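Local atomic coordinates of phycocyanobilin lyase subunit alpha (Nostoc sp. PCC 7120, PDB entry 5N3U), a protein that pairs with CpcF to form a phycobiliprotein lyase and is probably required for chromophorylation of the CpcA gene product. Residues L21-L26 / V52-A57; A225-I230 / A265-N270; I242-L247 / M269-S274. All blocks are in the same frame, centred on the assembly; numbering follows the deposited sequence.

Interaction 1: residues L21-L26 / V52-A57; sequences LAIANL and VDALIA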
loop_
_atom_site.group_PDB
_atom_site.type_symbol
_atom_site.label_atom_id
_atom_site.label_comp_id
_atom_site.label_asym_id
_atom_site.label_seq_id
_atom_site.Cartn_x
_atom_site.Cartn_y
_atom_site.Cartn_z
ATOM N N LEU A 21 -17.107 16.017 8.684
ATOM C CA LEU A 21 -16.675 16.833 7.548
ATOM C C LEU A 21 -16.960 16.144 6.207
ATOM O O LEU A 21 -17.415 16.767 5.264
ATOM C CB LEU A 21 -15.200 17.122 7.696
ATOM C CG LEU A 21 -14.603 18.219 6.853
ATOM C CD1 LEU A 21 -15.469 19.464 6.685
ATOM C CD2 LEU A 21 -13.247 18.496 7.510
ATOM N N ALA A 22 -16.773 14.837 6.188
ATOM C CA ALA A 22 -17.143 14.067 4.974
ATOM C C ALA A 22 -18.607 14.212 4.698
ATOM O O ALA A 22 -19.005 14.433 3.590
ATOM C CB ALA A 22 -16.870 12.594 5.213
ATOM N N ILE A 23 -19.415 14.084 5.741
ATOM C CA ILE A 23 -20.860 14.227 5.547
ATOM C C ILE A 23 -21.190 15.556 5.040
ATOM O O ILE A 23 -21.921 15.638 4.047
ATOM C CB ILE A 23 -21.685 13.919 6.786
ATOM C CG1 ILE A 23 -21.563 12.436 7.142
ATOM C CG2 ILE A 23 -23.144 14.208 6.522
ATOM C CD1 ILE A 23 -21.850 12.104 8.571
ATOM N N ALA A 24 -20.621 16.621 5.644
ATOM C CA ALA A 24 -20.874 17.984 5.078
ATOM C C ALA A 24 -20.458 18.171 3.624
ATOM O O ALA A 24 -21.170 18.753 2.757
ATOM C CB ALA A 24 -20.162 19.009 5.937
ATOM N N ASN A 25 -19.261 17.683 3.340
ATOM C CA ASN A 25 -18.735 17.769 2.002
ATOM C C ASN A 25 -19.611 17.090 0.952
ATOM O O ASN A 25 -19.506 17.427 -0.218
ATOM C CB ASN A 25 -17.319 17.191 1.965
ATOM C CG ASN A 25 -16.257 18.110 2.619
ATOM O OD1 ASN A 25 -16.462 19.296 2.792
ATOM N ND2 ASN A 25 -15.135 17.556 2.926
ATOM N N LEU A 26 -20.509 16.192 1.331
ATOM C CA LEU A 26 -21.508 15.686 0.315
ATOM C C LEU A 26 -22.357 16.755 -0.366
ATOM O O LEU A 26 -22.824 16.538 -1.489
ATOM C CB LEU A 26 -22.407 14.592 0.890
ATOM C CG LEU A 26 -21.627 13.288 1.137
ATOM C CD1 LEU A 26 -22.465 12.289 1.893
ATOM C CD2 LEU A 26 -21.284 12.667 -0.213
ATOM N N VAL A 52 -25.369 7.556 6.497
ATOM C CA VAL A 52 -26.279 6.729 5.726
ATOM C C VAL A 52 -27.303 7.595 5.054
ATOM O O VAL A 52 -27.518 7.502 3.869
ATOM C CB VAL A 52 -26.908 5.594 6.591
ATOM C CG1 VAL A 52 -27.996 4.828 5.857
ATOM C CG2 VAL A 52 -25.899 4.599 7.081
ATOM N N ASP A 53 -27.984 8.469 5.811
ATOM C CA ASP A 53 -28.991 9.341 5.219
ATOM C C ASP A 53 -28.460 10.246 4.131
ATOM O O ASP A 53 -29.055 10.424 3.074
ATOM C CB ASP A 53 -29.604 10.250 6.310
ATOM C CG ASP A 53 -30.469 9.447 7.351
ATOM O OD1 ASP A 53 -30.687 8.214 7.201
ATOM O OD2 ASP A 53 -30.892 10.052 8.356
ATOM N N ALA A 54 -27.313 10.845 4.378
ATOM C CA ALA A 54 -26.658 11.686 3.356
ATOM C C ALA A 54 -26.305 10.926 2.070
ATOM O O ALA A 54 -26.449 11.442 0.920
ATOM C CB ALA A 54 -25.408 12.314 3.961
ATOM N N LEU A 55 -25.853 9.702 2.244
ATOM C CA LEU A 55 -25.543 8.897 1.037
ATOM C C LEU A 55 -26.794 8.502 0.282
ATOM O O LEU A 55 -26.813 8.518 -0.965
ATOM C CB LEU A 55 -24.698 7.699 1.414
ATOM C CG LEU A 55 -23.291 8.036 1.830
ATOM C CD1 LEU A 55 -22.687 6.904 2.604
ATOM C CD2 LEU A 55 -22.416 8.433 0.634
ATOM N N ILE A 56 -27.867 8.179 1.006
ATOM C CA ILE A 56 -29.128 7.918 0.380
ATOM C C ILE A 56 -29.585 9.072 -0.427
ATOM O O ILE A 56 -30.018 8.887 -1.557
ATOM C CB ILE A 56 -30.183 7.475 1.413
ATOM C CG1 ILE A 56 -29.769 6.117 1.949
ATOM C CG2 ILE A 56 -31.626 7.509 0.787
ATOM C CD1 ILE A 56 -30.485 5.591 3.185
ATOM N N ALA A 57 -29.478 10.288 0.110
ATOM C CA ALA A 57 -29.875 11.455 -0.652
ATOM C C ALA A 57 -29.038 11.611 -1.944
ATOM O O ALA A 57 -29.525 11.950 -3.004
ATOM C CB ALA A 57 -29.744 12.682 0.228
#
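Leu26 and Ala54 meet where segment 21-26 packs on helix 49-58 near the N-terminal end of this all-helical chain, and segment 52-57 belongs to a PBS lyase HEAT-like repeat. Leu26, at the C-terminal end of segment 21-26, makes the approach with a single branch. With chi2 at 171° its CD1 reaches out along the line of the side chain and lands 3.6 Å from Ala54 CB. The same branch passes CD2 of Leu55 at 4.1 Å, the two leucines crossing at about a right angle, so CD1 spans two neighbouring residues of helix 49-58. Ala54 directs its methyl toward the other segment, and its small size is consistent with the close backbones, Ile23 CA and Ala54 CA being 6.7 Å apart. No hydrogen bond crosses the contact; it rests on aliphatic packing. Neighbouring helices extend the packing: Leu26 also lies on Leu41 of helix 31-43, and Leu55 against Ala77, Ala80 and Leu81 of helix 72-83. Ile23 completes the grip three residues before Leu26. Its CG2 branch touches Ala54 CB at 3.9 Å, and the methyl faces both branches, Ile23 CG2 and Leu26 CD1, which lie 5.1 Å from each other.

Interaction 2: residues A225-I230 / A265-N270; sequences AAAEAI and AIRVMN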
loop_
_atom_site.group_PDB
_atom_site.type_symbol
_atom_site.label_atom_id
_atom_site.label_comp_id
_atom_site.label_asym_id
_atom_site.label_seq_id
_atom_site.Cartn_x
_atom_site.Cartn_y
_atom_site.Cartn_z
ATOM N N ALA A 225 -15.568 -28.953 1.062
ATOM C CA ALA A 225 -14.718 -29.729 0.231
ATOM C C ALA A 225 -13.713 -29.000 -0.536
ATOM O O ALA A 225 -12.769 -29.595 -1.029
ATOM C CB ALA A 225 -15.587 -30.638 -0.728
ATOM N N ALA A 226 -13.839 -27.682 -0.698
ATOM C CA ALA A 226 -12.801 -26.936 -1.415
ATOM C C ALA A 226 -11.584 -26.527 -0.555
ATOM O O ALA A 226 -10.665 -25.866 -1.048
ATOM C CB ALA A 226 -13.429 -25.669 -2.010
ATOM N N ALA A 227 -11.585 -26.851 0.723
ATOM C CA ALA A 227 -10.502 -26.322 1.646
ATOM C C ALA A 227 -9.061 -26.483 1.158
ATOM O O ALA A 227 -8.319 -25.506 1.087
ATOM C CB ALA A 227 -10.676 -26.919 2.995
ATOM N N GLU A 228 -8.639 -27.692 0.771
ATOM C CA GLU A 228 -7.245 -27.858 0.337
ATOM C C GLU A 228 -6.993 -27.263 -1.014
ATOM O O GLU A 228 -5.887 -26.775 -1.294
ATOM C CB GLU A 228 -6.779 -29.364 0.369
ATOM C CG GLU A 228 -6.744 -29.905 1.794
ATOM C CD GLU A 228 -8.136 -30.154 2.394
ATOM O OE1 GLU A 228 -9.133 -30.368 1.644
ATOM O OE2 GLU A 228 -8.294 -30.159 3.636
ATOM N N ALA A 229 -7.999 -27.264 -1.893
ATOM C CA ALA A 229 -7.828 -26.594 -3.123
ATOM C C ALA A 229 -7.652 -25.062 -2.853
ATOM O O ALA A 229 -6.900 -24.423 -3.525
ATOM C CB ALA A 229 -9.010 -26.802 -4.039
ATOM N N ILE A 230 -8.369 -24.516 -1.891
ATOM C CA ILE A 230 -8.224 -23.062 -1.587
ATOM C C ILE A 230 -6.797 -22.810 -1.109
ATOM O O ILE A 230 -6.073 -21.958 -1.638
ATOM C CB ILE A 230 -9.237 -22.666 -0.520
ATOM C CG1 ILE A 230 -10.600 -22.601 -1.190
ATOM C CG2 ILE A 230 -8.868 -21.332 0.197
ATOM C CD1 ILE A 230 -11.726 -22.663 -0.186
ATOM N N ALA A 265 -13.769 -27.931 11.494
ATOM C CA ALA A 265 -13.325 -26.605 11.835
ATOM C C ALA A 265 -11.821 -26.577 12.097
ATOM O O ALA A 265 -11.107 -25.739 11.565
ATOM C CB ALA A 265 -14.068 -26.135 13.037
ATOM N N ILE A 266 -11.316 -27.532 12.880
ATOM C CA ILE A 266 -9.909 -27.607 13.132
ATOM C C ILE A 266 -9.154 -27.773 11.876
ATOM O O ILE A 266 -8.101 -27.157 11.688
ATOM C CB ILE A 266 -9.553 -28.804 14.076
ATOM C CG1 ILE A 266 -10.019 -28.461 15.477
ATOM C CG2 ILE A 266 -8.072 -29.063 14.155
ATOM C CD1 ILE A 266 -10.285 -29.678 16.382
ATOM N N ARG A 267 -9.626 -28.647 11.019
ATOM C CA ARG A 267 -8.964 -28.865 9.733
ATOM C C ARG A 267 -8.802 -27.528 8.934
ATOM O O ARG A 267 -7.754 -27.264 8.343
ATOM C CB ARG A 267 -9.844 -29.806 8.912
ATOM C CG ARG A 267 -9.472 -30.003 7.451
ATOM C CD ARG A 267 -10.736 -30.563 6.791
ATOM N NE ARG A 267 -10.627 -30.737 5.353
ATOM C CZ ARG A 267 -11.675 -31.035 4.579
ATOM N NH1 ARG A 267 -12.889 -31.200 5.108
ATOM N NH2 ARG A 267 -11.518 -31.111 3.272
ATOM N N VAL A 268 -9.864 -26.771 8.899
ATOM C CA VAL A 268 -9.854 -25.462 8.204
ATOM C C VAL A 268 -8.861 -24.474 8.934
ATOM O O VAL A 268 -8.075 -23.846 8.273
ATOM C CB VAL A 268 -11.271 -24.897 8.180
ATOM C CG1 VAL A 268 -11.301 -23.442 7.682
ATOM C CG2 VAL A 268 -12.178 -25.786 7.311
ATOM N N MET A 269 -8.892 -24.427 10.272
ATOM C CA MET A 269 -7.994 -23.539 11.048
ATOM C C MET A 269 -6.565 -23.870 10.836
ATOM O O MET A 269 -5.737 -22.981 10.710
ATOM C CB MET A 269 -8.353 -23.530 12.512
ATOM C CG MET A 269 -9.592 -22.793 12.757
ATOM S SD MET A 269 -10.192 -22.384 14.387
ATOM C CE MET A 269 -10.741 -24.016 14.934
ATOM N N ASN A 270 -6.255 -25.154 10.716
ATOM C CA ASN A 270 -4.911 -25.579 10.477
ATOM C C ASN A 270 -4.420 -25.123 9.131
ATOM O O ASN A 270 -3.210 -24.813 8.926
ATOM C CB ASN A 270 -4.768 -27.122 10.579
ATOM C CG ASN A 270 -4.960 -27.657 12.032
ATOM O OD1 ASN A 270 -4.772 -26.959 12.998
ATOM N ND2 ASN A 270 -5.309 -28.928 12.158
#
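Glu228 OE2 takes two N-H groups from Arg267: a bond from NE at 3.0 Å, with an N-H...O angle of 162°, and a weak, more bent one from NH2. The other oxygen, Glu228 OE1, accepts a bond from Arg267 NH2 at 3.0 Å that is just as straight (164°). This is the side-on bidentate salt bridge, with NE and NH2 each paired to its own carboxylate oxygen through the syn lone pair, and the carboxylate and guanidinium planes nearly coplanar. Different shapes bring the two groups together. Arg267 leaves helix 263-273 with CG anti to the backbone N and runs extended to NE, spanning the gap to helix 227-232. Glu228 instead bends at chi2 (73°), folding its carboxylate back toward the arginine. Ala227 lies over one guanidinium face, its CB 4.3 Å from Arg267 NH2. The remaining terminal nitrogen, NH1, is bonded to Gln264, one turn earlier on the arginine's own helix. Elsewhere on helix 263-273, Ile266 packs on Leu196 of the beta subunit. Held by Glu228 along one edge and by Gln264 at NH1, the guanidinium probably has little freedom to turn, and the opposite charges would be expected to neutralise each other and keep the glutamate ionised.

Interaction 3: residues I242-L247 / M269-S274; sequences IALKGL and MNLMDS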
loop_
_atom_site.group_PDB
_atom_site.type_symbol
_atom_site.label_atom_id
_atom_site.label_comp_id
_atom_site.label_asym_id
_atom_site.label_seq_id
_atom_site.Cartn_x
_atom_site.Cartn_y
_atom_site.Cartn_z
ATOM N N ILE A 242 -9.735 -15.332 3.408
ATOM C CA ILE A 242 -11.171 -14.966 3.410
ATOM C C ILE A 242 -12.038 -16.156 3.010
ATOM O O ILE A 242 -13.086 -16.350 3.567
ATOM C CB ILE A 242 -11.473 -13.808 2.412
ATOM C CG1 ILE A 242 -10.846 -12.540 2.886
ATOM C CG2 ILE A 242 -12.976 -13.588 2.258
ATOM C CD1 ILE A 242 -11.416 -12.103 4.207
ATOM N N ALA A 243 -11.579 -16.916 2.039
ATOM C CA ALA A 243 -12.318 -18.116 1.621
ATOM C C ALA A 243 -12.400 -19.121 2.757
ATOM O O ALA A 243 -13.497 -19.545 3.150
ATOM C CB ALA A 243 -11.633 -18.685 0.429
ATOM N N LEU A 244 -11.261 -19.381 3.406
ATOM C CA LEU A 244 -11.230 -20.310 4.562
ATOM C C LEU A 244 -12.050 -19.848 5.692
ATOM O O LEU A 244 -12.767 -20.598 6.327
ATOM C CB LEU A 244 -9.779 -20.679 4.968
ATOM C CG LEU A 244 -9.016 -21.414 3.891
ATOM C CD1 LEU A 244 -7.489 -21.541 4.101
ATOM C CD2 LEU A 244 -9.628 -22.832 3.747
ATOM N N LYS A 245 -12.052 -18.558 5.928
ATOM C CA LYS A 245 -12.879 -18.039 6.965
ATOM C C LYS A 245 -14.347 -18.347 6.718
ATOM O O LYS A 245 -15.097 -18.567 7.660
ATOM C CB LYS A 245 -12.762 -16.511 6.944
ATOM C CG LYS A 245 -13.670 -15.815 7.865
ATOM C CD LYS A 245 -13.544 -14.331 7.606
ATOM C CE LYS A 245 -14.070 -13.532 8.751
ATOM N NZ LYS A 245 -15.515 -13.370 8.580
ATOM N N GLY A 246 -14.782 -18.251 5.473
ATOM C CA GLY A 246 -16.205 -18.532 5.174
ATOM C C GLY A 246 -16.483 -20.016 5.367
ATOM O O GLY A 246 -17.491 -20.434 5.896
ATOM N N LEU A 247 -15.555 -20.835 5.004
ATOM C CA LEU A 247 -15.713 -22.259 5.279
ATOM C C LEU A 247 -15.823 -22.541 6.789
ATOM O O LEU A 247 -16.693 -23.291 7.252
ATOM C CB LEU A 247 -14.569 -23.026 4.667
ATOM C CG LEU A 247 -14.788 -23.606 3.311
ATOM C CD1 LEU A 247 -14.947 -22.552 2.240
ATOM C CD2 LEU A 247 -13.623 -24.487 2.910
ATOM N N MET A 269 -8.892 -24.427 10.272
ATOM C CA MET A 269 -7.994 -23.539 11.048
ATOM C C MET A 269 -6.565 -23.870 10.836
ATOM O O MET A 269 -5.737 -22.981 10.710
ATOM C CB MET A 269 -8.353 -23.530 12.512
ATOM C CG MET A 269 -9.592 -22.793 12.757
ATOM S SD MET A 269 -10.192 -22.384 14.387
ATOM C CE MET A 269 -10.741 -24.016 14.934
ATOM N N ASN A 270 -6.255 -25.154 10.716
ATOM C CA ASN A 270 -4.911 -25.579 10.477
ATOM C C ASN A 270 -4.420 -25.123 9.131
ATOM O O ASN A 270 -3.210 -24.813 8.926
ATOM C CB ASN A 270 -4.768 -27.122 10.579
ATOM C CG ASN A 270 -4.960 -27.657 12.032
ATOM O OD1 ASN A 270 -4.772 -26.959 12.998
ATOM N ND2 ASN A 270 -5.309 -28.928 12.158
ATOM N N LEU A 271 -5.328 -25.110 8.151
ATOM C CA LEU A 271 -4.924 -24.597 6.842
ATOM C C LEU A 271 -4.700 -23.027 6.945
ATOM O O LEU A 271 -3.786 -22.515 6.361
ATOM C CB LEU A 271 -5.975 -24.897 5.798
ATOM C CG LEU A 271 -6.129 -26.381 5.484
ATOM C CD1 LEU A 271 -7.440 -26.609 4.727
ATOM C CD2 LEU A 271 -4.913 -26.865 4.715
ATOM N N MET A 272 -5.548 -22.383 7.687
ATOM C CA MET A 272 -5.474 -20.910 7.801
ATOM C C MET A 272 -4.143 -20.542 8.449
ATOM O O MET A 272 -3.364 -19.743 7.896
ATOM C CB MET A 272 -6.643 -20.363 8.609
ATOM C CG MET A 272 -8.003 -20.498 7.906
ATOM S SD MET A 272 -9.395 -20.001 8.838
ATOM C CE MET A 272 -9.184 -18.225 8.744
ATOM N N ASP A 273 -3.817 -21.273 9.534
ATOM C CA ASP A 273 -2.508 -21.130 10.232
ATOM C C ASP A 273 -1.344 -21.192 9.281
ATOM O O ASP A 273 -0.371 -20.436 9.462
ATOM C CB ASP A 273 -2.300 -22.116 11.399
ATOM C CG ASP A 273 -3.235 -21.860 12.587
ATOM O OD1 ASP A 273 -4.214 -21.056 12.576
ATOM O OD2 ASP A 273 -2.978 -22.462 13.661
ATOM N N SER A 274 -1.385 -22.053 8.265
ATOM C CA SER A 274 -0.248 -22.190 7.389
ATOM C C SER A 274 -0.110 -21.062 6.352
ATOM O O SER A 274 0.839 -21.024 5.665
ATOM C CB SER A 274 -0.331 -23.536 6.637
ATOM O OG SER A 274 -1.436 -23.591 5.732
#
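Met272 crosses from helix 263-273 onto Leu244 of helix 237-250, and its chain can be followed atom by atom. CB heads toward the other helix but stops 4.8 Å from Leu244 CB. CG makes the close approach, 3.4 Å from Leu244 CB, tighter than ordinary van der Waals contact, and it also lies 4.0 Å from Leu244 CD1. SD comes next, 3.9 Å from Leu244 CB, as the two side chains slide past each other in opposite directions. At the tip chi3 of 75° bends the chain, laying CE against the backbone of Lys245, the residue after Leu244, 4.0 Å from Lys245 N. The side chain is also packed by Leu241 and Leu248 of helix 237-250 and by Tyr155 of the beta subunit. With an alanine in place of Met272, CG, SD and CE are gone, and a gap beside Leu244 CB and over the backbone at Lys245 is likely to result. One residue back, Leu271 CB touches Leu244 CD1 at 4.1 Å, the leucines lying roughly perpendicular. The polar groups face elsewhere: the amine of Lys245 forms salt bridges with Glu249 and with Glu187 of the beta subunit and a cation-pi contact with that subunit's Trp151, while Asp273 pairs with Arg193 of the beta subunit. The segment axes approach to 9.8 Å at 164°, almost antiparallel. Two helices that follow each other in the model, packed through one apolar seam, are consistent with the antiparallel helix pairs of HEAT-like solenoids, here bordering the CpcF partner.

Overall arrangement
Interaction 1 comes first along the chain, joining helices 19-25 and 49-58, and is complete before the other two begin. Its centre is about 42 Å from that of interaction 2, on the opposite side of the chain's centre, and about 37 Å from that of interaction 3. Interactions 2 and 3, whose centres are about 6 Å apart, both end on helix 263-273 and share Met269 and Asn270. Helices 227-232 and 237-250, consecutive in the chain, thus pack on one last helix. The two contacts touch directly, as where Ala227 CB lies 3.7 Å from Leu271 CD1. Interaction 1 belongs to the N-terminal part of the solenoid, whereas at the C-terminal end helices 237-250 and 263-273 meet the beta subunit of the lyase.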